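Local coordinates for protein ADP-ribosylglycohydrolase (Thermus thermophilus, PDB 2YZV) that belongs to the ADP-ribosylglycohydrolase family, an all-helical fold, and holds magnesium ions in the model, at residues Y119-R133 and A154-T168. Numbering follows the deposited sequence.
Sequences YAGDEAGAGNGPLMR and AARTTHGAREALEAT
With CG anti to its carbonyl carbon (chi1 -66°), H159 swings its imidazole over P130, while R133, its chain extended from CG to NE, reaches T158. Here, in the all-helical ADP-ribosylglycohydrolase fold, the loop leading into the short helix 129-132 packs along the connection between helices 147-156 and 162-179; G129 lies about 8 Å from a bound magnesium ion. P130 sets its CD over the centre of the imidazole face in a CH-pi contact, 3.4 Å from the H159 ring centroid. Both ring nitrogens are engaged: T158 OG1 lies 2.7 Å from H159 ND1 in a hydrogen bond, and a water links NE2 to G129 N. R133 grips that same T158 OG1 end-on with NH1 and NH2, in the guanidinium plane; NH2 also bonds A154 O in helix 147-156, and NH1 has a second partner in Q61. At the other end, the guanidinium of R156 stacks on one face of the Y119 ring, planes 19° apart, a cation-pi contact; the Y119 hydroxyl goes to R153. Backbone bonds pin the loop between: G121 N donates to R156 O, and A161 N, at the N-cap position of helix 162-179, donates to G125 O. A126 CB meets A161 CB at 3.5 Å. Farther along, P130 CB presses against A155 CB, also at 3.5 Å, tighter than usual for two carbons.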
ATOM      1  N   TYR A 119     -19.567   0.793  -4.035  1.00 12.81           N
ATOM      2  CA  TYR A 119     -18.681  -0.190  -4.656  1.00 13.23           C
ATOM      3  C   TYR A 119     -18.718   0.080  -6.151  1.00 12.92           C
ATOM      4  O   TYR A 119     -19.181  -0.744  -6.945  1.00 13.69           O
ATOM      5  CB  TYR A 119     -19.175  -1.598  -4.333  1.00 13.01           C
ATOM      6  CG  TYR A 119     -19.177  -1.878  -2.851  1.00 13.30           C
ATOM      7  CD1 TYR A 119     -17.984  -1.907  -2.127  1.00 10.69           C
ATOM      8  CD2 TYR A 119     -20.368  -2.092  -2.164  1.00 13.17           C
ATOM      9  CE1 TYR A 119     -17.977  -2.144  -0.754  1.00 14.71           C
ATOM     10  CE2 TYR A 119     -20.374  -2.328  -0.789  1.00 15.39           C
ATOM     11  CZ  TYR A 119     -19.175  -2.352  -0.093  1.00 14.11           C
ATOM     12  OH  TYR A 119     -19.177  -2.584   1.263  1.00 16.74           O
ATOM     13  N   ALA A 120     -18.203   1.251  -6.517  1.00 12.18           N
ATOM     14  CA  ALA A 120     -18.211   1.722  -7.894  1.00 13.38           C
ATOM     15  C   ALA A 120     -17.122   1.207  -8.820  1.00 15.52           C
ATOM     16  O   ALA A 120     -17.025   1.650  -9.961  1.00 17.74           O
ATOM     17  CB  ALA A 120     -18.209   3.241  -7.899  1.00 13.96           C
ATOM     18  N   GLY A 121     -16.299   0.281  -8.342  1.00 14.84           N
ATOM     19  CA  GLY A 121     -15.257  -0.248  -9.200  1.00 16.71           C
ATOM     20  C   GLY A 121     -15.872  -1.116 -10.282  1.00 16.99           C
ATOM     21  O   GLY A 121     -16.926  -1.721 -10.070  1.00 19.20           O
ATOM     22  N   ASP A 122     -15.237  -1.161 -11.448  1.00 19.49           N
ATOM     23  CA  ASP A 122     -15.735  -1.986 -12.542  1.00 21.46           C
ATOM     24  C   ASP A 122     -14.690  -3.028 -12.915  1.00 22.32           C
ATOM     25  O   ASP A 122     -13.561  -2.989 -12.425  1.00 19.36           O
ATOM     26  CB  ASP A 122     -16.105  -1.125 -13.760  1.00 24.09           C
ATOM     27  CG  ASP A 122     -14.952  -0.277 -14.256  1.00 27.29           C
ATOM     28  OD1 ASP A 122     -13.868  -0.836 -14.520  1.00 27.43           O
ATOM     29  OD2 ASP A 122     -15.135   0.951 -14.394  1.00 29.76           O
ATOM     30  N   GLU A 123     -15.073  -3.962 -13.776  1.00 23.34           N
ATOM     31  CA  GLU A 123     -14.184  -5.038 -14.197  1.00 25.47           C
ATOM     32  C   GLU A 123     -12.951  -4.584 -14.969  1.00 24.83           C
ATOM     33  O   GLU A 123     -12.022  -5.365 -15.168  1.00 24.94           O
ATOM     34  CB  GLU A 123     -14.975  -6.057 -15.020  1.00 28.83           C
ATOM     35  CG  GLU A 123     -16.089  -6.725 -14.224  1.00 34.02           C
ATOM     36  CD  GLU A 123     -17.019  -7.552 -15.086  1.00 37.27           C
ATOM     37  OE1 GLU A 123     -17.715  -6.971 -15.947  1.00 39.90           O
ATOM     38  OE2 GLU A 123     -17.055  -8.785 -14.900  1.00 37.90           O
ATOM     39  N   ALA A 124     -12.934  -3.326 -15.396  1.00 24.87           N
ATOM     40  CA  ALA A 124     -11.788  -2.803 -16.135  1.00 24.71           C
ATOM     41  C   ALA A 124     -10.710  -2.313 -15.171  1.00 24.42           C
ATOM     42  O   ALA A 124      -9.571  -2.063 -15.571  1.00 26.52           O
ATOM     43  CB  ALA A 124     -12.226  -1.662 -17.053  1.00 25.59           C
ATOM     44  N   GLY A 125     -11.071  -2.190 -13.898  1.00 21.61           N
ATOM     45  CA  GLY A 125     -10.122  -1.715 -12.907  1.00 18.48           C
ATOM     46  C   GLY A 125      -9.253  -2.806 -12.311  1.00 15.48           C
ATOM     47  O   GLY A 125      -9.601  -3.386 -11.282  1.00 13.25           O
ATOM     48  N   ALA A 126      -8.119  -3.083 -12.954  1.00 14.29           N
ATOM     49  CA  ALA A 126      -7.195  -4.106 -12.472  1.00 12.28           C
ATOM     50  C   ALA A 126      -5.916  -3.462 -11.953  1.00 12.73           C
ATOM     51  O   ALA A 126      -4.941  -4.158 -11.665  1.00 12.86           O
ATOM     52  CB  ALA A 126      -6.861  -5.093 -13.588  1.00 13.56           C
ATOM     53  N   GLY A 127      -5.937  -2.138 -11.837  1.00 11.45           N
ATOM     54  CA  GLY A 127      -4.787  -1.390 -11.358  1.00 12.93           C
ATOM     55  C   GLY A 127      -4.452  -1.638  -9.900  1.00 12.67           C
ATOM     56  O   GLY A 127      -5.183  -2.326  -9.195  1.00 13.07           O
ATOM     57  N   ASN A 128      -3.347  -1.050  -9.450  1.00 13.72           N
ATOM     58  CA  ASN A 128      -2.864  -1.227  -8.084  1.00 12.28           C
ATOM     59  C   ASN A 128      -3.417  -0.270  -7.035  1.00 11.98           C
ATOM     60  O   ASN A 128      -2.970  -0.292  -5.892  1.00 10.86           O
ATOM     61  CB  ASN A 128      -1.341  -1.130  -8.066  1.00 12.36           C
ATOM     62  CG  ASN A 128      -0.839   0.150  -8.698  1.00 13.41           C
ATOM     63  OD1 ASN A 128      -1.541   1.160  -8.714  1.00 14.56           O
ATOM     64  ND2 ASN A 128       0.385   0.122  -9.213  1.00 13.07           N
ATOM     65  N   GLY A 129      -4.381   0.563  -7.410  1.00 12.56           N
ATOM     66  CA  GLY A 129      -4.940   1.509  -6.456  1.00 12.21           C
ATOM     67  C   GLY A 129      -5.366   0.930  -5.112  1.00 11.61           C
ATOM     68  O   GLY A 129      -5.095   1.525  -4.069  1.00 11.68           O
ATOM     69  N   PRO A 130      -6.037  -0.232  -5.094  1.00 11.66           N
ATOM     70  CA  PRO A 130      -6.460  -0.803  -3.811  1.00 11.07           C
ATOM     71  C   PRO A 130      -5.303  -1.198  -2.906  1.00 11.55           C
ATOM     72  O   PRO A 130      -5.454  -1.255  -1.686  1.00 10.93           O
ATOM     73  CB  PRO A 130      -7.283  -2.026  -4.225  1.00 10.74           C
ATOM     74  CG  PRO A 130      -7.766  -1.675  -5.598  1.00 13.89           C
ATOM     75  CD  PRO A 130      -6.544  -1.041  -6.213  1.00 12.73           C
ATOM     76  N   LEU A 131      -4.155  -1.488  -3.509  1.00  9.27           N
ATOM     77  CA  LEU A 131      -2.984  -1.911  -2.748  1.00 10.10           C
ATOM     78  C   LEU A 131      -2.245  -0.761  -2.090  1.00 11.80           C
ATOM     79  O   LEU A 131      -1.710  -0.905  -0.995  1.00  9.89           O
ATOM     80  CB  LEU A 131      -1.990  -2.634  -3.657  1.00  9.89           C
ATOM     81  CG  LEU A 131      -2.485  -3.779  -4.533  1.00 10.40           C
ATOM     82  CD1 LEU A 131      -1.302  -4.368  -5.283  1.00 11.09           C
ATOM     83  CD2 LEU A 131      -3.152  -4.838  -3.675  1.00 11.85           C
ATOM     84  N   MET A 132      -2.210   0.376  -2.773  1.00 14.58           N
ATOM     85  CA  MET A 132      -1.475   1.540  -2.289  1.00 16.56           C
ATOM     86  C   MET A 132      -2.011   2.190  -1.026  1.00 16.46           C
ATOM     87  O   MET A 132      -1.287   2.930  -0.357  1.00 18.41           O
ATOM     88  CB  MET A 132      -1.415   2.599  -3.392  1.00 17.87           C
ATOM     89  CG  MET A 132      -2.770   3.174  -3.747  1.00 19.74           C
ATOM     90  SD  MET A 132      -2.715   4.405  -5.061  1.00 19.60           S
ATOM     91  CE  MET A 132      -4.207   5.340  -4.701  1.00 20.77           C
ATOM     92  N   ARG A 133      -3.264   1.907  -0.688  1.00 16.00           N
ATOM     93  CA  ARG A 133      -3.905   2.530   0.469  1.00 16.38           C
ATOM     94  C   ARG A 133      -4.341   1.560   1.566  1.00 16.68           C
ATOM     95  O   ARG A 133      -4.971   1.975   2.539  1.00 16.48           O
ATOM     96  CB  ARG A 133      -5.142   3.299  -0.012  1.00 15.32           C
ATOM     97  CG  ARG A 133      -6.241   2.360  -0.538  1.00 15.72           C
ATOM     98  CD  ARG A 133      -7.384   3.075  -1.262  1.00 15.19           C
ATOM     99  NE  ARG A 133      -8.389   2.102  -1.693  1.00 14.03           N
ATOM    100  CZ  ARG A 133      -8.980   2.100  -2.885  1.00 13.42           C
ATOM    101  NH1 ARG A 133      -8.678   3.026  -3.787  1.00 15.20           N
ATOM    102  NH2 ARG A 133      -9.861   1.156  -3.182  1.00 13.64           N
ATOM    103  N   ALA A 154     -13.042  -2.997   0.502  1.00 10.20           N
ATOM    104  CA  ALA A 154     -12.299  -1.738   0.435  1.00 11.97           C
ATOM    105  C   ALA A 154     -11.719  -1.530  -0.962  1.00 12.43           C
ATOM    106  O   ALA A 154     -11.577  -0.397  -1.428  1.00 14.95           O
ATOM    107  CB  ALA A 154     -11.179  -1.732   1.475  1.00 11.82           C
ATOM    108  N   ALA A 155     -11.379  -2.623  -1.632  1.00 11.52           N
ATOM    109  CA  ALA A 155     -10.832  -2.527  -2.976  1.00 11.19           C
ATOM    110  C   ALA A 155     -11.950  -2.235  -3.969  1.00 11.91           C
ATOM    111  O   ALA A 155     -11.782  -1.427  -4.883  1.00 10.49           O
ATOM    112  CB  ALA A 155     -10.127  -3.833  -3.357  1.00  9.92           C
ATOM    113  N   ARG A 156     -13.089  -2.890  -3.763  1.00 11.64           N
ATOM    114  CA  ARG A 156     -14.245  -2.762  -4.647  1.00 12.06           C
ATOM    115  C   ARG A 156     -14.812  -1.358  -4.803  1.00 12.84           C
ATOM    116  O   ARG A 156     -15.561  -1.093  -5.747  1.00 12.15           O
ATOM    117  CB  ARG A 156     -15.351  -3.722  -4.199  1.00 11.44           C
ATOM    118  CG  ARG A 156     -15.057  -5.183  -4.522  1.00 13.11           C
ATOM    119  CD  ARG A 156     -16.160  -6.081  -3.999  1.00 12.85           C
ATOM    120  NE  ARG A 156     -17.458  -5.673  -4.527  1.00 14.06           N
ATOM    121  CZ  ARG A 156     -18.543  -5.502  -3.781  1.00 13.14           C
ATOM    122  NH1 ARG A 156     -18.489  -5.704  -2.471  1.00 14.92           N
ATOM    123  NH2 ARG A 156     -19.681  -5.114  -4.344  1.00 15.18           N
ATOM    124  N   THR A 157     -14.469  -0.459  -3.886  1.00 11.70           N
ATOM    125  CA  THR A 157     -14.958   0.908  -3.987  1.00 12.11           C
ATOM    126  C   THR A 157     -14.461   1.567  -5.271  1.00 12.92           C
ATOM    127  O   THR A 157     -15.178   2.362  -5.879  1.00 13.19           O
ATOM    128  CB  THR A 157     -14.497   1.772  -2.793  1.00 11.14           C
ATOM    129  OG1 THR A 157     -13.070   1.702  -2.667  1.00 11.61           O
ATOM    130  CG2 THR A 157     -15.158   1.294  -1.506  1.00 10.99           C
ATOM    131  N   THR A 158     -13.248   1.220  -5.698  1.00 10.81           N
ATOM    132  CA  THR A 158     -12.671   1.824  -6.898  1.00 11.29           C
ATOM    133  C   THR A 158     -12.202   0.854  -7.982  1.00 11.02           C
ATOM    134  O   THR A 158     -12.023   1.253  -9.136  1.00 12.76           O
ATOM    135  CB  THR A 158     -11.477   2.718  -6.527  1.00 11.37           C
ATOM    136  OG1 THR A 158     -10.480   1.923  -5.876  1.00 11.73           O
ATOM    137  CG2 THR A 158     -11.917   3.842  -5.591  1.00 12.17           C
ATOM    138  N   HIS A 159     -11.991  -0.408  -7.615  1.00 11.84           N
ATOM    139  CA  HIS A 159     -11.520  -1.415  -8.566  1.00 12.60           C
ATOM    140  C   HIS A 159     -12.347  -2.686  -8.476  1.00 13.11           C
ATOM    141  O   HIS A 159     -12.611  -3.185  -7.379  1.00 15.03           O
ATOM    142  CB  HIS A 159     -10.051  -1.756  -8.293  1.00 12.46           C
ATOM    143  CG  HIS A 159      -9.110  -0.619  -8.537  1.00 13.23           C
ATOM    144  ND1 HIS A 159      -9.162   0.558  -7.824  1.00 13.37           N
ATOM    145  CD2 HIS A 159      -8.102  -0.474  -9.429  1.00 14.95           C
ATOM    146  CE1 HIS A 159      -8.229   1.382  -8.267  1.00 14.59           C
ATOM    147  NE2 HIS A 159      -7.570   0.779  -9.240  1.00 16.54           N
ATOM    148  N   GLY A 160     -12.733  -3.229  -9.629  1.00 11.89           N
ATOM    149  CA  GLY A 160     -13.548  -4.431  -9.626  1.00 13.57           C
ATOM    150  C   GLY A 160     -12.990  -5.668 -10.309  1.00 13.57           C
ATOM    151  O   GLY A 160     -13.651  -6.706 -10.318  1.00 14.32           O
ATOM    152  N   ALA A 161     -11.792  -5.576 -10.882  1.00 12.39           N
ATOM    153  CA  ALA A 161     -11.191  -6.728 -11.553  1.00 12.27           C
ATOM    154  C   ALA A 161     -10.825  -7.814 -10.544  1.00 12.21           C
ATOM    155  O   ALA A 161     -10.281  -7.527  -9.476  1.00 12.00           O
ATOM    156  CB  ALA A 161      -9.949  -6.296 -12.335  1.00 12.42           C
ATOM    157  N   ARG A 162     -11.112  -9.062 -10.897  1.00 11.61           N
ATOM    158  CA  ARG A 162     -10.828 -10.191 -10.022  1.00 11.53           C
ATOM    159  C   ARG A 162      -9.420 -10.184  -9.438  1.00 11.97           C
ATOM    160  O   ARG A 162      -9.244 -10.352  -8.231  1.00 11.54           O
ATOM    161  CB  ARG A 162     -11.034 -11.513 -10.764  1.00 12.63           C
ATOM    162  CG  ARG A 162     -10.713 -12.725  -9.907  1.00 13.88           C
ATOM    163  CD  ARG A 162     -10.691 -14.014 -10.708  1.00 16.41           C
ATOM    164  NE  ARG A 162     -10.472 -15.159  -9.832  1.00 19.61           N
ATOM    165  CZ  ARG A 162     -10.288 -16.404 -10.251  1.00 24.52           C
ATOM    166  NH1 ARG A 162     -10.290 -16.681 -11.550  1.00 26.91           N
ATOM    167  NH2 ARG A 162     -10.106 -17.376  -9.367  1.00 24.66           N
ATOM    168  N   GLU A 163      -8.418 -10.002 -10.294  1.00 11.81           N
ATOM    169  CA  GLU A 163      -7.038 -10.025  -9.827  1.00 12.61           C
ATOM    170  C   GLU A 163      -6.681  -8.891  -8.880  1.00 11.35           C
ATOM    171  O   GLU A 163      -5.790  -9.045  -8.049  1.00 10.12           O
ATOM    172  CB  GLU A 163      -6.054 -10.050 -11.009  1.00 12.70           C
ATOM    173  CG  GLU A 163      -6.165  -8.884 -11.977  1.00 12.80           C
ATOM    174  CD  GLU A 163      -7.076  -9.184 -13.155  1.00 13.47           C
ATOM    175  OE1 GLU A 163      -8.270  -9.468 -12.930  1.00 13.30           O
ATOM    176  OE2 GLU A 163      -6.592  -9.132 -14.311  1.00 15.68           O
ATOM    177  N   ALA A 164      -7.362  -7.755  -9.000  1.00 10.34           N
ATOM    178  CA  ALA A 164      -7.088  -6.634  -8.106  1.00 10.83           C
ATOM    179  C   ALA A 164      -7.693  -6.936  -6.741  1.00 11.16           C
ATOM    180  O   ALA A 164      -7.081  -6.673  -5.707  1.00 10.07           O
ATOM    181  CB  ALA A 164      -7.668  -5.345  -8.667  1.00 11.31           C
ATOM    182  N   LEU A 165      -8.901  -7.492  -6.737  1.00  9.85           N
ATOM    183  CA  LEU A 165      -9.550  -7.838  -5.482  1.00  9.15           C
ATOM    184  C   LEU A 165      -8.728  -8.899  -4.745  1.00 10.00           C
ATOM    185  O   LEU A 165      -8.480  -8.779  -3.548  1.00 10.10           O
ATOM    186  CB  LEU A 165     -10.970  -8.355  -5.743  1.00  9.42           C
ATOM    187  CG  LEU A 165     -11.869  -7.362  -6.485  1.00 11.26           C
ATOM    188  CD1 LEU A 165     -13.289  -7.904  -6.542  1.00 11.86           C
ATOM    189  CD2 LEU A 165     -11.857  -6.011  -5.783  1.00 12.86           C
ATOM    190  N   GLU A 166      -8.291  -9.927  -5.468  1.00  9.07           N
ATOM    191  CA  GLU A 166      -7.510 -10.995  -4.849  1.00  9.27           C
ATOM    192  C   GLU A 166      -6.134 -10.515  -4.387  1.00  9.10           C
ATOM    193  O   GLU A 166      -5.640 -10.951  -3.349  1.00  9.83           O
ATOM    194  CB  GLU A 166      -7.352 -12.167  -5.820  1.00 10.37           C
ATOM    195  CG  GLU A 166      -8.670 -12.803  -6.224  1.00 11.02           C
ATOM    196  CD  GLU A 166      -8.491 -13.922  -7.227  1.00 14.03           C
ATOM    197  OE1 GLU A 166      -7.498 -13.883  -7.980  1.00 13.22           O
ATOM    198  OE2 GLU A 166      -9.348 -14.830  -7.267  1.00 17.04           O
ATOM    199  N   ALA A 167      -5.510  -9.632  -5.159  1.00  8.66           N
ATOM    200  CA  ALA A 167      -4.196  -9.117  -4.780  1.00  7.24           C
ATOM    201  C   ALA A 167      -4.322  -8.340  -3.472  1.00  8.10           C
ATOM    202  O   ALA A 167      -3.418  -8.359  -2.636  1.00  7.63           O
ATOM    203  CB  ALA A 167      -3.646  -8.212  -5.877  1.00  8.55           C
ATOM    204  N   THR A 168      -5.452  -7.660  -3.301  1.00  8.11           N
ATOM    205  CA  THR A 168      -5.692  -6.888  -2.091  1.00  7.90           C
ATOM    206  C   THR A 168      -5.836  -7.834  -0.902  1.00  8.41           C
ATOM    207  O   THR A 168      -5.327  -7.558   0.187  1.00  7.84           O
ATOM    208  CB  THR A 168      -6.958  -6.015  -2.231  1.00 10.03           C
ATOM    209  OG1 THR A 168      -6.806  -5.147  -3.363  1.00  8.89           O
ATOM    210  CG2 THR A 168      -7.164  -5.165  -0.975  1.00 11.90           C
TER
HETATM  211  O   HOH W   1     -19.319  -3.569  -7.016  1.00 18.90           O
HETATM  212  O   HOH W   2     -16.371  -3.058  -7.668  1.00 22.73           O
HETATM  213  O   HOH W   3     -12.826   0.039 -11.455  1.00 20.39           O
HETATM  214  O   HOH W   4      -5.054   2.001 -10.092  1.00 17.50           O